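Local coordinates for malonyl CoA-acyl carrier protein transacylase (Mycobacterium tuberculosis, PDB 2QC3) that transfers the malonyl group from malonyl-CoA to holo-acyl carrier protein, supplying malonyl-ACP for fatty acid biosynthesis, at residues A[11-16]-A[52-57]; A[130-135]-A[188-193]. One frame throughout, in Å; residues are numbered along the deposited sequence.

Interaction 1. Residues A[11-16]-A[52-57]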
ATOM      1  N   GLY A  11      -4.459  -5.448   4.140  1.00 36.41           N
ATOM      2  CA  GLY A  11      -5.644  -6.201   3.780  1.00 38.68           C
ATOM      3  C   GLY A  11      -5.324  -7.409   2.923  1.00 40.52           C
ATOM      4  O   GLY A  11      -6.160  -8.293   2.747  1.00 41.67           O
ATOM      5  N   SER A  12      -4.106  -7.454   2.395  1.00 42.25           N
ATOM      6  CA  SER A  12      -3.686  -8.558   1.544  1.00 44.34           C
ATOM      7  C   SER A  12      -2.795  -9.572   2.259  1.00 45.10           C
ATOM      8  O   SER A  12      -2.638 -10.704   1.796  1.00 46.23           O
ATOM      9  CB  SER A  12      -2.960  -8.007   0.316  1.00 45.00           C
ATOM     10  OG  SER A  12      -1.951  -7.086   0.697  1.00 45.97           O
ATOM     11  N   GLN A  13      -2.219  -9.174   3.389  1.00 45.40           N
ATOM     12  CA  GLN A  13      -1.343 -10.068   4.138  1.00 46.07           C
ATOM     13  C   GLN A  13      -2.045 -11.356   4.562  1.00 46.70           C
ATOM     14  O   GLN A  13      -3.226 -11.347   4.903  1.00 47.56           O
ATOM     15  CB  GLN A  13      -0.776  -9.356   5.371  1.00 45.10           C
ATOM     16  CG  GLN A  13      -1.780  -9.026   6.471  1.00 46.41           C
ATOM     17  CD  GLN A  13      -2.790  -7.974   6.072  1.00 45.99           C
ATOM     18  OE1 GLN A  13      -2.504  -7.097   5.262  1.00 44.22           O
ATOM     19  NE2 GLN A  13      -3.980  -8.044   6.660  1.00 47.90           N
ATOM     20  N   THR A  14      -1.304 -12.460   4.533  1.00 46.88           N
ATOM     21  CA  THR A  14      -1.829 -13.769   4.916  1.00 47.54           C
ATOM     22  C   THR A  14      -0.716 -14.611   5.538  1.00 47.90           C
ATOM     23  O   THR A  14       0.454 -14.462   5.183  1.00 47.56           O
ATOM     24  CB  THR A  14      -2.390 -14.533   3.695  1.00 47.21           C
ATOM     25  OG1 THR A  14      -1.363 -14.674   2.704  1.00 46.08           O
ATOM     26  CG2 THR A  14      -3.566 -13.788   3.091  1.00 47.61           C
ATOM     27  N   GLU A  15      -1.079 -15.496   6.462  1.00 48.18           N
ATOM     28  CA  GLU A  15      -0.086 -16.347   7.111  1.00 48.23           C
ATOM     29  C   GLU A  15       0.739 -17.128   6.088  1.00 46.66           C
ATOM     30  O   GLU A  15       0.222 -17.571   5.060  1.00 46.57           O
ATOM     31  CB  GLU A  15      -0.766 -17.306   8.098  1.00 50.41           C
ATOM     32  CG  GLU A  15      -1.954 -18.071   7.536  1.00 53.21           C
ATOM     33  CD  GLU A  15      -2.681 -18.881   8.602  1.00 55.20           C
ATOM     34  OE1 GLU A  15      -3.204 -18.280   9.569  1.00 53.59           O
ATOM     35  OE2 GLU A  15      -2.727 -20.124   8.474  1.00 57.05           O
ATOM     36  N   GLY A  16       2.031 -17.269   6.370  1.00 44.83           N
ATOM     37  CA  GLY A  16       2.922 -17.986   5.475  1.00 44.48           C
ATOM     38  C   GLY A  16       3.215 -17.258   4.175  1.00 43.59           C
ATOM     39  O   GLY A  16       3.802 -17.837   3.262  1.00 43.73           O
ATOM     40  N   GLU A  52      -4.241 -13.770  12.235  1.00 54.72           N
ATOM     41  CA  GLU A  52      -4.766 -12.853  13.238  1.00 54.51           C
ATOM     42  C   GLU A  52      -3.671 -11.992  13.858  1.00 52.83           C
ATOM     43  O   GLU A  52      -3.843 -10.783  14.025  1.00 52.49           O
ATOM     44  CB  GLU A  52      -5.490 -13.638  14.333  1.00 56.81           C
ATOM     45  CG  GLU A  52      -6.603 -14.530  13.810  1.00 60.66           C
ATOM     46  CD  GLU A  52      -7.347 -15.243  14.919  1.00 63.45           C
ATOM     47  OE1 GLU A  52      -6.698 -15.993  15.683  1.00 66.27           O
ATOM     48  OE2 GLU A  52      -8.578 -15.055  15.027  1.00 64.71           O
ATOM     49  N   GLU A  53      -2.549 -12.616  14.199  1.00 50.50           N
ATOM     50  CA  GLU A  53      -1.439 -11.886  14.796  1.00 49.18           C
ATOM     51  C   GLU A  53      -0.823 -10.911  13.801  1.00 47.12           C
ATOM     52  O   GLU A  53      -0.378  -9.827  14.179  1.00 46.70           O
ATOM     53  CB  GLU A  53      -0.360 -12.855  15.298  1.00 49.34           C
ATOM     54  CG  GLU A  53       0.973 -12.169  15.589  1.00 50.83           C
ATOM     55  CD  GLU A  53       2.012 -13.095  16.188  1.00 52.13           C
ATOM     56  OE1 GLU A  53       2.072 -14.273  15.783  1.00 53.15           O
ATOM     57  OE2 GLU A  53       2.783 -12.638  17.057  1.00 52.46           O
ATOM     58  N   ILE A  54      -0.805 -11.299  12.529  1.00 44.99           N
ATOM     59  CA  ILE A  54      -0.224 -10.466  11.485  1.00 43.62           C
ATOM     60  C   ILE A  54      -1.161  -9.369  10.987  1.00 43.39           C
ATOM     61  O   ILE A  54      -0.744  -8.476  10.247  1.00 43.64           O
ATOM     62  CB  ILE A  54       0.219 -11.315  10.285  1.00 42.81           C
ATOM     63  CG1 ILE A  54      -0.995 -11.997   9.651  1.00 42.93           C
ATOM     64  CG2 ILE A  54       1.259 -12.329  10.730  1.00 43.10           C
ATOM     65  CD1 ILE A  54      -0.696 -12.695   8.339  1.00 42.63           C
ATOM     66  N   THR A  55      -2.426  -9.432  11.388  1.00 41.98           N
ATOM     67  CA  THR A  55      -3.383  -8.417  10.974  1.00 42.15           C
ATOM     68  C   THR A  55      -3.174  -7.156  11.818  1.00 40.37           C
ATOM     69  O   THR A  55      -3.771  -6.112  11.558  1.00 40.62           O
ATOM     70  CB  THR A  55      -4.825  -8.932  11.111  1.00 43.15           C
ATOM     71  OG1 THR A  55      -4.998 -10.062  10.247  1.00 46.00           O
ATOM     72  CG2 THR A  55      -5.825  -7.859  10.711  1.00 45.75           C
ATOM     73  N   ASP A  56      -2.319  -7.268  12.831  1.00 37.81           N
ATOM     74  CA  ASP A  56      -1.977  -6.139  13.695  1.00 36.57           C
ATOM     75  C   ASP A  56      -1.227  -5.168  12.780  1.00 34.79           C
ATOM     76  O   ASP A  56      -0.192  -5.518  12.220  1.00 32.33           O
ATOM     77  CB  ASP A  56      -1.062  -6.621  14.821  1.00 36.88           C
ATOM     78  CG  ASP A  56      -0.555  -5.493  15.693  1.00 39.00           C
ATOM     79  OD1 ASP A  56       0.212  -5.783  16.635  1.00 39.86           O
ATOM     80  OD2 ASP A  56      -0.919  -4.323  15.443  1.00 39.28           O
ATOM     81  N   THR A  57      -1.751  -3.956  12.620  1.00 33.55           N
ATOM     82  CA  THR A  57      -1.135  -2.987  11.717  1.00 30.08           C
ATOM     83  C   THR A  57       0.347  -2.754  11.971  1.00 29.63           C
ATOM     84  O   THR A  57       1.110  -2.503  11.036  1.00 27.72           O
ATOM     85  CB  THR A  57      -1.893  -1.634  11.743  1.00 29.56           C
ATOM     86  OG1 THR A  57      -1.584  -0.896  10.551  1.00 27.17           O
ATOM     87  CG2 THR A  57      -1.508  -0.816  12.978  1.00 25.28           C
TER
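Ile54 reaches across to the loop 11-16 with the end of its longer branch. Its CD1 methyl lies against the peptide joining Thr14 to Glu15, 3.4 Å from Thr14 C and 3.4 Å from Glu15 N, so the apolar contact is made with backbone rather than with a second hydrophobic side chain. CG1 sits between the backbone N and the carbonyl carbon (chi1 63°), and the extended second torsion (171°) carries CD1 out to that peptide. CG of Gln13 adds a looser touch, 4.3 Å from Ile54 CD1 and 4.0 Å from Ile54 O.

In the larger, alpha/beta-hydrolase-like part of the acyltransferase fold, this joins the loop after strand 2-7 to the short helix 51-54, just before Asp56 N-caps helix 57-77 through Ala58 N. The Gln13 side chain is about 10 Å from that of Ser92, the probable active-site serine. Ala60, Ile64 and Leu63 of helix 57-77 pack beside Gln13 and Ile54.

No hydrogen bond links segments 11-16 and 52-57 themselves; the polar tie runs just beside them, where Glu15 OE1 bonds to Thr51 OG1, while Thr55 OG1 bonds to Thr51 O within the helical turn. Gln13 bends back at chi2 (-68°) and accepts Gly11 N at OE1 (2.8 Å), in the carbonyl plane on a lone pair, which limits the rotation of its amide.

Interaction 2. Residues A[130-135]-A[188-193]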
ATOM      1  N   THR A 130     -11.916   4.512  16.175  1.00 20.50           N
ATOM      2  CA  THR A 130     -12.169   4.724  14.761  1.00 21.11           C
ATOM      3  C   THR A 130     -12.064   3.428  13.967  1.00 19.36           C
ATOM      4  O   THR A 130     -11.648   2.404  14.492  1.00 20.07           O
ATOM      5  CB  THR A 130     -11.164   5.724  14.205  1.00 19.31           C
ATOM      6  OG1 THR A 130      -9.850   5.163  14.284  1.00 21.52           O
ATOM      7  CG2 THR A 130     -11.183   6.987  15.029  1.00 20.89           C
ATOM      8  N   GLY A 131     -12.454   3.487  12.701  1.00 20.17           N
ATOM      9  CA  GLY A 131     -12.395   2.313  11.853  1.00 17.37           C
ATOM     10  C   GLY A 131     -12.530   2.706  10.397  1.00 19.60           C
ATOM     11  O   GLY A 131     -12.473   3.890  10.055  1.00 16.99           O
ATOM     12  N   MET A 132     -12.700   1.708   9.538  1.00 17.38           N
ATOM     13  CA  MET A 132     -12.861   1.930   8.113  1.00 19.44           C
ATOM     14  C   MET A 132     -13.908   0.941   7.623  1.00 20.02           C
ATOM     15  O   MET A 132     -14.018  -0.168   8.145  1.00 19.86           O
ATOM     16  CB  MET A 132     -11.545   1.676   7.366  1.00 20.46           C
ATOM     17  CG  MET A 132     -10.393   2.570   7.793  1.00 21.07           C
ATOM     18  SD  MET A 132      -8.895   2.178   6.916  1.00 23.12           S
ATOM     19  CE  MET A 132      -8.987   3.363   5.550  1.00 25.25           C
ATOM     20  N   SER A 133     -14.678   1.350   6.626  1.00 19.87           N
ATOM     21  CA  SER A 133     -15.702   0.490   6.060  1.00 21.72           C
ATOM     22  C   SER A 133     -15.733   0.714   4.569  1.00 22.17           C
ATOM     23  O   SER A 133     -15.789   1.857   4.095  1.00 22.88           O
ATOM     24  CB  SER A 133     -17.088   0.803   6.639  1.00 22.48           C
ATOM     25  OG  SER A 133     -17.171   0.467   8.013  1.00 26.01           O
ATOM     26  N   ALA A 134     -15.680  -0.381   3.826  1.00 21.63           N
ATOM     27  CA  ALA A 134     -15.736  -0.300   2.386  1.00 21.08           C
ATOM     28  C   ALA A 134     -17.184   0.012   2.041  1.00 21.07           C
ATOM     29  O   ALA A 134     -18.108  -0.421   2.737  1.00 21.26           O
ATOM     30  CB  ALA A 134     -15.315  -1.640   1.765  1.00 21.16           C
ATOM     31  N   VAL A 135     -17.380   0.801   0.995  1.00 21.58           N
ATOM     32  CA  VAL A 135     -18.719   1.132   0.533  1.00 22.15           C
ATOM     33  C   VAL A 135     -18.676   0.858  -0.963  1.00 23.42           C
ATOM     34  O   VAL A 135     -18.010   1.570  -1.715  1.00 22.22           O
ATOM     35  CB  VAL A 135     -19.078   2.612   0.769  1.00 22.71           C
ATOM     36  CG1 VAL A 135     -20.491   2.881   0.264  1.00 21.78           C
ATOM     37  CG2 VAL A 135     -18.976   2.948   2.263  1.00 22.98           C
ATOM     38  N   LEU A 188     -14.303  -2.891   7.756  1.00 27.48           N
ATOM     39  CA  LEU A 188     -13.052  -3.587   7.500  1.00 28.55           C
ATOM     40  C   LEU A 188     -12.384  -3.957   8.819  1.00 29.51           C
ATOM     41  O   LEU A 188     -12.566  -3.281   9.837  1.00 32.11           O
ATOM     42  CB  LEU A 188     -12.126  -2.709   6.655  1.00 26.04           C
ATOM     43  CG  LEU A 188     -12.724  -2.247   5.324  1.00 25.87           C
ATOM     44  CD1 LEU A 188     -11.789  -1.247   4.675  1.00 25.02           C
ATOM     45  CD2 LEU A 188     -12.956  -3.456   4.397  1.00 23.93           C
ATOM     46  N   GLY A 189     -11.619  -5.041   8.806  1.00 29.49           N
ATOM     47  CA  GLY A 189     -10.955  -5.472  10.021  1.00 30.52           C
ATOM     48  C   GLY A 189      -9.676  -4.709  10.308  1.00 31.74           C
ATOM     49  O   GLY A 189      -8.586  -5.288  10.270  1.00 33.74           O
ATOM     50  N   VAL A 190      -9.799  -3.414  10.588  1.00 28.08           N
ATOM     51  CA  VAL A 190      -8.634  -2.590  10.888  1.00 26.56           C
ATOM     52  C   VAL A 190      -8.831  -1.903  12.239  1.00 25.27           C
ATOM     53  O   VAL A 190      -9.960  -1.665  12.663  1.00 24.30           O
ATOM     54  CB  VAL A 190      -8.384  -1.533   9.784  1.00 27.68           C
ATOM     55  CG1 VAL A 190      -8.087  -2.234   8.458  1.00 30.19           C
ATOM     56  CG2 VAL A 190      -9.590  -0.617   9.645  1.00 26.40           C
ATOM     57  N   ALA A 191      -7.734  -1.586  12.912  1.00 24.35           N
ATOM     58  CA  ALA A 191      -7.811  -0.965  14.233  1.00 24.13           C
ATOM     59  C   ALA A 191      -8.223   0.504  14.263  1.00 22.67           C
ATOM     60  O   ALA A 191      -8.587   1.017  15.314  1.00 23.11           O
ATOM     61  CB  ALA A 191      -6.487  -1.145  14.964  1.00 23.41           C
ATOM     62  N   GLY A 192      -8.190   1.183  13.123  1.00 22.64           N
ATOM     63  CA  GLY A 192      -8.573   2.584  13.140  1.00 21.92           C
ATOM     64  C   GLY A 192      -8.829   3.226  11.795  1.00 21.27           C
ATOM     65  O   GLY A 192      -8.779   2.565  10.752  1.00 20.35           O
ATOM     66  N   ALA A 193      -9.114   4.526  11.828  1.00 19.85           N
ATOM     67  CA  ALA A 193      -9.387   5.290  10.614  1.00 20.16           C
ATOM     68  C   ALA A 193      -8.094   5.709   9.935  1.00 18.50           C
ATOM     69  O   ALA A 193      -7.635   6.843  10.089  1.00 18.44           O
ATOM     70  CB  ALA A 193     -10.226   6.527  10.945  1.00 17.94           C
TER
HETATM   71  O   HOH W   1      -9.661   2.959  16.781  1.00 26.23           O
HETATM   72  O   HOH W   2     -11.784  -0.207  14.090  1.00 33.18           O
HETATM   73  O   HOH W   3     -12.738  -0.779  11.042  1.00 36.45           O
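At the start of the strand, Thr130 OG1 accepts a hydrogen bond from Ala193 N (2.6 Å). OG1 is placed between the backbone N and the carbonyl carbon (chi1 65°), facing the loop 188-193. The fit is tight: Thr130 CB and Ala193 CB are 3.5 Å apart, and Gly192 passes with its CA 3.1 Å from Thr130 OG1. Water 1 bridges Thr130 N to Ala191 O, while water 2 lies between Thr130 O and Val190 O. Around Gly131 the backbones come close: the straighter C-H...O contact runs from Gly192 CA to Thr130 O, and a more bent one joins Ala193 CA to Gly131 O.

Met132 pairs through its backbone and packs through its side chain. Its carbonyl O accepts Leu188 N at 2.8 Å, nearly straight at the hydrogen (171°) though tilted 23° from the carbonyl plane, and its N reaches Leu188 O through water 3. The three waters appear to stand in for direct backbone pairing; the loop itself makes an inverse gamma turn centred on Gly189. The Met132 side chain crosses that of Val190 at about a right angle, CG to CG2 3.8 Å, and its CG also lies 3.4 Å from Gly192 O. Farther on, Ala134 CB meets Leu188 CD2 at 4.0 Å.

Met132 lies close to the probable catalytic residues His195 and Ser92. Strand 130-136 runs between strands 184-187 and 162-166 in the mixed sheet of the smaller, ferredoxin-like subdomain; Met132 packs on Val164 and Ala166, and Ser133 on Leu172 of helix 169-177.

In the fold
From the N terminus, strand 2-7 of the parallel sheet leads into the loop that holds 11-16, and interaction 1 closes when the chain, after a largely helical excursion, returns at 52-57. Helix 57-77 and the strand leading to the putative nucleophile Ser92 follow before interaction 2 opens at 130-135; it closes beyond strand 184-187, after a passage through the mixed sheet of the smaller subdomain. The two loops come in series, neither nested nor crossed. Interaction 1 belongs to the larger part of the acyltransferase fold and interaction 2 to the mixed sheet, yet they touch where Thr55 CG2 packs 3.8 Å from Gly189 O.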